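Long-range contacts in putative alpha-L-fucosidase (Bacteroides thetaiotaomicron, PDB 3EYP), which probably hydrolyses alpha-L-fucosidic linkages as a retaining glycoside hydrolase of family 29: residues A24-G29 with Q58-L63; E34-E39 with H265-S270. All coordinates share one frame; numbering follows the deposited sequence.

Interaction 1 (A24-G29 with Q58-L63)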
loop_
_atom_site.group_PDB
_atom_site.type_symbol
_atom_site.label_atom_id
_atom_site.label_comp_id
_atom_site.label_asym_id
_atom_site.label_seq_id
_atom_site.Cartn_x
_atom_site.Cartn_y
_atom_site.Cartn_z
ATOM N N ALA A 24 -7.344 -3.317 -0.045
ATOM C CA ALA A 24 -8.403 -2.945 0.916
ATOM C C ALA A 24 -8.181 -3.477 2.333
ATOM O O ALA A 24 -7.676 -4.536 2.528
ATOM C CB ALA A 24 -9.790 -3.341 0.413
ATOM N N PHE A 25 -8.563 -2.654 3.324
ATOM C CA PHE A 25 -8.612 -3.076 4.720
ATOM C C PHE A 25 -10.106 -3.197 5.024
ATOM O O PHE A 25 -10.894 -2.467 4.484
ATOM C CB PHE A 25 -8.088 -1.968 5.646
ATOM C CG PHE A 25 -6.997 -2.380 6.594
ATOM C CD1 PHE A 25 -6.824 -3.698 7.002
ATOM C CD2 PHE A 25 -6.143 -1.391 7.127
ATOM C CE1 PHE A 25 -5.875 -4.017 7.869
ATOM C CE2 PHE A 25 -5.169 -1.720 8.016
ATOM C CZ PHE A 25 -5.005 -3.018 8.382
ATOM N N PHE A 26 -10.460 -4.179 5.818
ATOM C CA PHE A 26 -11.837 -4.399 6.264
ATOM C C PHE A 26 -11.800 -4.572 7.758
ATOM O O PHE A 26 -11.510 -5.665 8.269
ATOM C CB PHE A 26 -12.479 -5.643 5.644
ATOM C CG PHE A 26 -12.768 -5.523 4.166
ATOM C CD1 PHE A 26 -13.477 -4.481 3.682
ATOM C CD2 PHE A 26 -12.326 -6.496 3.285
ATOM C CE1 PHE A 26 -13.732 -4.362 2.356
ATOM C CE2 PHE A 26 -12.587 -6.387 1.939
ATOM C CZ PHE A 26 -13.259 -5.318 1.469
ATOM N N HIS A 27 -12.045 -3.471 8.460
ATOM C CA HIS A 27 -12.102 -3.460 9.909
ATOM C C HIS A 27 -13.557 -3.753 10.344
ATOM O O HIS A 27 -14.455 -2.940 10.156
ATOM C CB HIS A 27 -11.679 -2.124 10.518
ATOM C CG HIS A 27 -10.207 -1.984 10.699
ATOM N ND1 HIS A 27 -9.351 -1.881 9.626
ATOM C CD2 HIS A 27 -9.425 -1.982 11.816
ATOM C CE1 HIS A 27 -8.105 -1.815 10.073
ATOM N NE2 HIS A 27 -8.117 -1.862 11.394
ATOM N N PHE A 28 -13.714 -4.956 10.866
ATOM C CA PHE A 28 -15.020 -5.526 11.226
ATOM C C PHE A 28 -14.840 -6.506 12.378
ATOM O O PHE A 28 -13.877 -7.306 12.445
ATOM C CB PHE A 28 -15.603 -6.209 10.003
ATOM C CG PHE A 28 -16.978 -6.842 10.193
ATOM C CD1 PHE A 28 -18.114 -6.036 10.419
ATOM C CD2 PHE A 28 -17.133 -8.203 9.951
ATOM C CE1 PHE A 28 -19.365 -6.603 10.498
ATOM C CE2 PHE A 28 -18.403 -8.810 10.042
ATOM C CZ PHE A 28 -19.511 -8.035 10.318
ATOM N N GLY A 29 -15.771 -6.416 13.285
ATOM C CA GLY A 29 -15.781 -7.320 14.417
ATOM C C GLY A 29 -16.778 -6.937 15.476
ATOM O O GLY A 29 -17.789 -6.306 15.226
ATOM N N GLN A 58 -20.459 -8.820 -1.694
ATOM C CA GLN A 58 -20.784 -7.390 -1.827
ATOM C C GLN A 58 -19.484 -6.570 -1.641
ATOM O O GLN A 58 -19.230 -5.592 -2.334
ATOM C CB GLN A 58 -21.852 -6.938 -0.860
ATOM C CG GLN A 58 -22.295 -5.505 -1.083
ATOM C CD GLN A 58 -21.835 -4.555 -0.013
ATOM O OE1 GLN A 58 -21.080 -4.929 0.865
ATOM N NE2 GLN A 58 -22.290 -3.319 -0.079
ATOM N N TRP A 59 -18.674 -7.009 -0.692
ATOM C CA TRP A 59 -17.407 -6.340 -0.378
ATOM C C TRP A 59 -16.538 -6.464 -1.598
ATOM O O TRP A 59 -15.879 -5.505 -1.939
ATOM C CB TRP A 59 -16.662 -6.933 0.803
ATOM C CG TRP A 59 -17.397 -7.081 2.092
ATOM C CD1 TRP A 59 -18.714 -6.781 2.347
ATOM C CD2 TRP A 59 -16.878 -7.637 3.273
ATOM N NE1 TRP A 59 -19.029 -7.074 3.620
ATOM C CE2 TRP A 59 -17.922 -7.603 4.238
ATOM C CE3 TRP A 59 -15.614 -8.097 3.644
ATOM C CZ2 TRP A 59 -17.758 -8.063 5.550
ATOM C CZ3 TRP A 59 -15.438 -8.572 4.955
ATOM C CH2 TRP A 59 -16.513 -8.526 5.909
ATOM N N MET A 60 -16.529 -7.647 -2.230
ATOM C CA MET A 60 -15.630 -7.886 -3.376
ATOM C C MET A 60 -16.083 -7.059 -4.572
ATOM O O MET A 60 -15.292 -6.619 -5.373
ATOM C CB MET A 60 -15.529 -9.344 -3.806
ATOM C CG MET A 60 -14.819 -10.352 -2.864
ATOM S SD MET A 60 -13.362 -9.818 -1.954
ATOM C CE MET A 60 -13.904 -10.003 -0.280
ATOM N N GLN A 61 -17.361 -6.831 -4.681
ATOM C CA GLN A 61 -17.886 -6.010 -5.826
ATOM C C GLN A 61 -17.434 -4.565 -5.691
ATOM O O GLN A 61 -17.060 -3.881 -6.657
ATOM C CB GLN A 61 -19.408 -6.112 -5.901
ATOM C CG GLN A 61 -19.891 -7.476 -6.327
ATOM C CD GLN A 61 -21.265 -7.851 -5.776
ATOM O OE1 GLN A 61 -22.085 -6.988 -5.471
ATOM N NE2 GLN A 61 -21.523 -9.171 -5.666
ATOM N N THR A 62 -17.382 -4.124 -4.448
ATOM C CA THR A 62 -16.811 -2.799 -4.141
ATOM C C THR A 62 -15.360 -2.681 -4.680
ATOM O O THR A 62 -14.984 -1.711 -5.335
ATOM C CB THR A 62 -16.920 -2.462 -2.636
ATOM O OG1 THR A 62 -18.313 -2.250 -2.312
ATOM C CG2 THR A 62 -16.134 -1.163 -2.256
ATOM N N LEU A 63 -14.581 -3.689 -4.376
ATOM C CA LEU A 63 -13.181 -3.727 -4.757
ATOM C C LEU A 63 -13.017 -3.851 -6.238
ATOM O O LEU A 63 -12.097 -3.271 -6.801
ATOM C CB LEU A 63 -12.424 -4.859 -4.085
ATOM C CG LEU A 63 -12.427 -4.814 -2.557
ATOM C CD1 LEU A 63 -11.435 -5.802 -2.001
ATOM C CD2 LEU A 63 -12.226 -3.354 -1.950
#
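Phe26 of strand 24-26, Phe28 in the loop just beyond it and Trp59 of helix 58-63 form an aromatic cluster. CE3 of Trp59 lies over one face of the Phe26 ring, offset toward its rim and 3.7 Å from Phe26 CD2; with the planes at 48°, the pair is oblique. Phe28 meets the far end of the same indole edge-to-face: the edge of the indole is turned toward the phenyl face, planes at 80°, and the nearest atoms are Trp59 CH2 and Phe28 CD2, 4.1 Å apart. The Phe28 ring reaches it with CG anti to the backbone N (chi1 -179°). The polar end of the indole turns elsewhere: Trp59 NE1 is hydrogen-bonded to Gly302 O.

Other apolar contacts extend the interface toward the beginning of the strand. Leu63 sets CD2 3.4 Å from Ala24 CB, tighter than usual for two carbons, while its CD1 lies 3.9 Å from Phe26 CZ. Met60 adds a looser touch, its CE 4.4 Å from Phe26 CE2. Phe109 of helix 105-116 also packs on Phe26.

Strand and helix run nearly antiparallel, and Phe26 and Ala24 hydrogen-bond through their backbones to strand 70-76. This is the buried helix-on-strand layer of a beta-alpha-beta crossover in a TIM barrel.

Interaction 2 (E34-E39 with H265-S270)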
loop_
_atom_site.group_PDB
_atom_site.type_symbol
_atom_site.label_atom_id
_atom_site.label_comp_id
_atom_site.label_asym_id
_atom_site.label_seq_id
_atom_site.Cartn_x
_atom_site.Cartn_y
_atom_site.Cartn_z
ATOM N N GLU A 34 -20.891 -2.575 19.097
ATOM C CA GLU A 34 -20.905 -1.692 20.275
ATOM C C GLU A 34 -21.188 -0.305 19.817
ATOM O O GLU A 34 -21.120 -0.011 18.636
ATOM C CB GLU A 34 -19.581 -1.716 21.028
ATOM C CG GLU A 34 -19.196 -3.028 21.705
ATOM C CD GLU A 34 -18.257 -2.805 22.893
ATOM O OE1 GLU A 34 -17.016 -2.756 22.742
ATOM O OE2 GLU A 34 -18.763 -2.636 24.019
ATOM N N GLU A 35 -21.504 0.568 20.784
ATOM C CA GLU A 35 -21.821 1.958 20.469
ATOM C C GLU A 35 -20.552 2.822 20.532
ATOM O O GLU A 35 -19.911 2.992 21.556
ATOM C CB GLU A 35 -22.928 2.505 21.380
ATOM C CG GLU A 35 -24.176 1.634 21.475
ATOM C CD GLU A 35 -24.846 1.285 20.133
ATOM O OE1 GLU A 35 -25.093 2.186 19.296
ATOM O OE2 GLU A 35 -25.162 0.090 19.932
ATOM N N TYR A 36 -20.180 3.272 19.360
ATOM C CA TYR A 36 -19.052 4.151 19.185
ATOM C C TYR A 36 -17.762 3.623 19.740
ATOM O O TYR A 36 -17.126 4.300 20.512
ATOM C CB TYR A 36 -19.332 5.464 19.893
ATOM C CG TYR A 36 -20.320 6.347 19.228
ATOM C CD1 TYR A 36 -20.102 6.801 17.948
ATOM C CD2 TYR A 36 -21.441 6.805 19.921
ATOM C CE1 TYR A 36 -20.983 7.641 17.339
ATOM C CE2 TYR A 36 -22.328 7.663 19.326
ATOM C CZ TYR A 36 -22.097 8.080 18.038
ATOM O OH TYR A 36 -22.986 8.923 17.422
ATOM N N VAL A 37 -17.399 2.415 19.355
ATOM C CA VAL A 37 -16.126 1.780 19.769
ATOM C C VAL A 37 -15.188 1.500 18.617
ATOM O O VAL A 37 -15.556 0.843 17.631
ATOM C CB VAL A 37 -16.372 0.495 20.625
ATOM C CG1 VAL A 37 -15.090 -0.191 20.942
ATOM C CG2 VAL A 37 -17.149 0.835 21.890
ATOM N N ASN A 38 -13.969 2.019 18.751
ATOM C CA ASN A 38 -12.893 1.718 17.839
ATOM C C ASN A 38 -11.781 0.867 18.345
ATOM O O ASN A 38 -11.021 0.284 17.598
ATOM C CB ASN A 38 -12.311 3.020 17.267
ATOM C CG ASN A 38 -13.281 3.759 16.389
ATOM O OD1 ASN A 38 -13.857 3.211 15.423
ATOM N ND2 ASN A 38 -13.479 5.038 16.708
ATOM N N GLU A 39 -11.707 0.834 19.646
ATOM C CA GLU A 39 -10.774 0.082 20.393
ATOM C C GLU A 39 -11.506 -0.578 21.553
ATOM O O GLU A 39 -11.807 0.053 22.545
ATOM C CB GLU A 39 -9.635 0.972 20.947
ATOM C CG GLU A 39 -8.752 1.565 19.894
ATOM C CD GLU A 39 -7.870 0.539 19.182
ATOM O OE1 GLU A 39 -7.716 -0.621 19.661
ATOM O OE2 GLU A 39 -7.276 0.919 18.128
ATOM N N HIS A 265 -19.310 3.482 12.017
ATOM C CA HIS A 265 -20.322 4.233 12.776
ATOM C C HIS A 265 -21.237 4.950 11.812
ATOM O O HIS A 265 -20.815 5.638 10.910
ATOM C CB HIS A 265 -19.657 5.211 13.792
ATOM C CG HIS A 265 -18.496 4.612 14.501
ATOM N ND1 HIS A 265 -18.634 3.588 15.421
ATOM C CD2 HIS A 265 -17.165 4.816 14.353
ATOM C CE1 HIS A 265 -17.431 3.208 15.821
ATOM N NE2 HIS A 265 -16.527 3.919 15.163
ATOM N N ALA A 266 -22.527 4.759 12.014
ATOM C CA ALA A 266 -23.539 5.346 11.139
ATOM C C ALA A 266 -23.399 6.835 11.014
ATOM O O ALA A 266 -23.647 7.432 9.979
ATOM C CB ALA A 266 -25.012 4.958 11.606
ATOM N N GLU A 267 -22.936 7.434 12.078
ATOM C CA GLU A 267 -22.809 8.889 12.116
ATOM C C GLU A 267 -21.704 9.385 11.198
ATOM O O GLU A 267 -21.606 10.562 10.904
ATOM C CB GLU A 267 -22.545 9.378 13.543
ATOM C CG GLU A 267 -23.724 9.115 14.505
ATOM C CD GLU A 267 -23.682 7.740 15.199
ATOM O OE1 GLU A 267 -22.859 6.886 14.811
ATOM O OE2 GLU A 267 -24.480 7.542 16.151
ATOM N N GLU A 268 -20.880 8.484 10.721
ATOM C CA GLU A 268 -19.806 8.913 9.851
ATOM C C GLU A 268 -20.156 8.693 8.398
ATOM O O GLU A 268 -19.333 8.871 7.522
ATOM C CB GLU A 268 -18.490 8.253 10.221
ATOM C CG GLU A 268 -17.908 8.698 11.580
ATOM C CD GLU A 268 -16.600 8.024 11.919
ATOM O OE1 GLU A 268 -16.086 7.227 11.105
ATOM O OE2 GLU A 268 -16.070 8.269 13.024
ATOM N N ASP A 269 -21.392 8.271 8.158
ATOM C CA ASP A 269 -21.841 8.052 6.760
ATOM C C ASP A 269 -21.692 9.366 6.035
ATOM O O ASP A 269 -21.355 9.390 4.880
ATOM C CB ASP A 269 -23.290 7.589 6.627
ATOM C CG ASP A 269 -23.479 6.126 6.972
ATOM O OD1 ASP A 269 -22.489 5.371 7.222
ATOM O OD2 ASP A 269 -24.661 5.728 7.024
ATOM N N SER A 270 -21.886 10.473 6.727
ATOM C CA SER A 270 -21.837 11.779 6.037
ATOM C C SER A 270 -20.426 12.352 6.026
ATOM O O SER A 270 -20.248 13.512 5.673
ATOM C CB SER A 270 -22.705 12.801 6.754
ATOM O OG SER A 270 -22.369 12.757 8.174
HETATM O O HOH W 1 -21.118 2.977 16.455
#
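Asn38 OD1 is gripped by two N-H groups: strongly by His265 NE2, at 2.8 Å, and weakly by the backbone N of Phe263. The first bond is nearly straight, 166° at the hydrogen, and leaves the imidazole edge almost in the ring plane. At the acceptor it is less regular, because the donor stands well above the amide plane. Amide and ring are steeply turned against each other, their planes 74° apart. The same amide also makes a weak hydrogen bond from ND2 to Ser261 OG.

The other nitrogen of the ring works through solvent. A water lies in the imidazole plane 2.8 Å from His265 ND1 and accepts a hydrogen bond from Tyr36 N at 3.1 Å. Between the two nitrogens, Val37 O faces the ring edge, 3.5 Å from His265 CE1. Holding CG beside its own backbone N (chi1 -42°), His265 presents this whole edge to residues 36-38. A leucine in its place would probably leave Asn38 OD1 without its strong donor and the water without its imidazole partner, loosening the hold of one loop on the other.

Farther out, the Tyr36 hydroxyl is modelled against the Glu267 carboxylate. That hydrogen bond is doubtful in detail, since it is improbably short and Tyr36 has two conformers.

The chemistry is that of a polar junction between two loops near the surface: the buried imidazole uses both nitrogens, one directly and one through water, and NE2 most likely carries a proton, as the amide is modelled, with OD1 also facing the backbone N of Phe263.

Both contacts belong to the TIM-barrel part of the chain; their centres lie about 17 Å apart, with nearest atoms about 6 Å from each other, and they do not meet. Along the chain their segments alternate: 24-29, 34-39, 58-63, then 265-270. Strand 22-26 runs through interaction 1, and the loop after it supplies 34-39 before helix 56-65 packs on the outside of the strands and leads to strand 70-76. Interaction 2 ties that loop to the one following strand 253-257 of the same parallel sheet. One contact is thus a buried apolar layer; the other is a polar loop junction at the C-terminal ends of the strands, the end where TIM-barrel enzymes place their active sites.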